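PDB 1T3Q: quinoline 2-oxidoreductase large subunit from Pseudomonas putida, which probably hydroxylates quinoline at carbon 2, as the molybdenum-bearing subunit that holds the molybdopterin cytosine dinucleotide cofactor. Local coordinates for residues A752-V757 against V771-E776. Sequence-based numbering, arbitrary orientation.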
loop_
_atom_site.group_PDB
_atom_site.type_symbol
_atom_site.label_atom_id
_atom_site.label_comp_id
_atom_site.label_asym_id
_atom_site.label_seq_id
_atom_site.Cartn_x
_atom_site.Cartn_y
_atom_site.Cartn_z
ATOM N N ALA B 752 45.909 0.975 1.163
ATOM C CA ALA B 752 46.695 1.475 0.038
ATOM C C ALA B 752 47.017 2.960 0.195
ATOM O O ALA B 752 48.137 3.387 -0.092
ATOM C CB ALA B 752 45.943 1.237 -1.278
ATOM N N VAL B 753 46.041 3.745 0.650
ATOM C CA VAL B 753 46.256 5.178 0.832
ATOM C C VAL B 753 47.217 5.467 1.984
ATOM O O VAL B 753 48.137 6.279 1.845
ATOM C CB VAL B 753 44.930 5.934 1.092
ATOM C CG1 VAL B 753 45.213 7.428 1.260
ATOM C CG2 VAL B 753 43.959 5.711 -0.063
ATOM N N VAL B 754 47.005 4.816 3.125
ATOM C CA VAL B 754 47.892 5.028 4.263
ATOM C C VAL B 754 49.307 4.613 3.868
ATOM O O VAL B 754 50.280 5.316 4.170
ATOM C CB VAL B 754 47.445 4.202 5.494
ATOM C CG1 VAL B 754 48.486 4.318 6.603
ATOM C CG2 VAL B 754 46.102 4.716 5.995
ATOM N N ALA B 755 49.424 3.474 3.187
ATOM C CA ALA B 755 50.735 3.006 2.748
ATOM C C ALA B 755 51.351 4.033 1.798
ATOM O O ALA B 755 52.549 4.282 1.843
ATOM C CB ALA B 755 50.615 1.647 2.047
ATOM N N ALA B 756 50.522 4.637 0.951
ATOM C CA ALA B 756 51.009 5.634 -0.003
ATOM C C ALA B 756 51.580 6.864 0.694
ATOM O O ALA B 756 52.651 7.348 0.338
ATOM C CB ALA B 756 49.886 6.041 -0.954
ATOM N N VAL B 757 50.863 7.383 1.684
ATOM C CA VAL B 757 51.342 8.549 2.411
ATOM C C VAL B 757 52.682 8.236 3.069
ATOM O O VAL B 757 53.613 9.037 3.025
ATOM C CB VAL B 757 50.327 8.986 3.489
ATOM C CG1 VAL B 757 50.955 10.024 4.412
ATOM C CG2 VAL B 757 49.083 9.562 2.817
ATOM N N VAL B 771 44.675 7.520 11.239
ATOM C CA VAL B 771 43.792 8.039 10.199
ATOM C C VAL B 771 42.660 8.772 10.918
ATOM O O VAL B 771 42.287 8.413 12.038
ATOM C CB VAL B 771 43.189 6.930 9.292
ATOM C CG1 VAL B 771 44.296 6.263 8.480
ATOM C CG2 VAL B 771 42.430 5.910 10.126
ATOM N N PRO B 772 42.100 9.815 10.286
ATOM C CA PRO B 772 42.476 10.316 8.959
ATOM C C PRO B 772 43.814 11.053 8.963
ATOM O O PRO B 772 44.205 11.645 9.968
ATOM C CB PRO B 772 41.316 11.238 8.610
ATOM C CG PRO B 772 40.999 11.852 9.948
ATOM C CD PRO B 772 41.036 10.646 10.879
ATOM N N ILE B 773 44.515 11.005 7.836
ATOM C CA ILE B 773 45.793 11.688 7.697
ATOM C C ILE B 773 45.474 13.089 7.193
ATOM O O ILE B 773 45.319 13.318 5.992
ATOM C CB ILE B 773 46.691 10.961 6.692
ATOM C CG1 ILE B 773 46.919 9.522 7.169
ATOM C CG2 ILE B 773 48.006 11.708 6.534
ATOM C CD1 ILE B 773 47.696 8.651 6.197
ATOM N N THR B 774 45.364 14.012 8.139
ATOM C CA THR B 774 45.018 15.399 7.871
ATOM C C THR B 774 46.253 16.273 7.689
ATOM O O THR B 774 47.366 15.849 7.975
ATOM C CB THR B 774 44.220 15.954 9.052
ATOM O OG1 THR B 774 45.058 15.948 10.217
ATOM C CG2 THR B 774 43.000 15.084 9.335
ATOM N N PRO B 775 46.073 17.504 7.187
ATOM C CA PRO B 775 47.254 18.357 7.021
ATOM C C PRO B 775 47.916 18.609 8.376
ATOM O O PRO B 775 49.137 18.742 8.470
ATOM C CB PRO B 775 46.688 19.630 6.376
ATOM C CG PRO B 775 45.216 19.577 6.671
ATOM C CD PRO B 775 44.888 18.115 6.565
ATOM N N GLU B 776 47.107 18.664 9.431
ATOM C CA GLU B 776 47.641 18.873 10.776
ATOM C C GLU B 776 48.578 17.717 11.138
ATOM O O GLU B 776 49.702 17.935 11.593
ATOM C CB GLU B 776 46.506 18.941 11.799
ATOM C CG GLU B 776 46.970 18.879 13.257
ATOM C CD GLU B 776 47.701 20.136 13.705
ATOM O OE1 GLU B 776 48.362 20.094 14.766
ATOM O OE2 GLU B 776 47.604 21.169 13.011
#
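Ile773 reaches across to Val754 and Val757, one turn apart on helix 744-761. Together they pack this helix against the strand and loop that lead into the last helix, near the C-terminus of this xanthine dehydrogenase family subunit. The loop joins strand 770-771 to the last helix, 775-783, and the peptide bond before Pro772 is cis. Ile773 gives up the most surface. Its chain is extended beyond CB (chi2 175°), which carries CD1 out to the helix. Ile773 CD1 meets Val757 CG2 at 3.8 Å, and the two side chains approach tip to tip. The other branch also takes part, with Ile773 CG2 4.0 Å from Val757 CG1. The CD1 methyl also lies against the helix backbone, with Ile773 CD1 4.1 Å from Val754 CA. The contact is wholly apolar. Ile768 touches both Val757 and Ile773, and helix 672-692 lies against Val754 and Ile773. Val771 sits in strand 770-771, which pairs in parallel with strand 185-193, and its backbone bonds to Ser192 and Gly194. The backbone of Ile773 bonds to Thr690. Thr774 then caps the final helix, its OG1 accepting from Arg777 N. Val771 adds a second, smaller patch beside Ile773. Its side chain crosses that of Val754 at about a right angle. Packing is tight here, with Val754 CG2 only 3.4 Å from Val771 CG1.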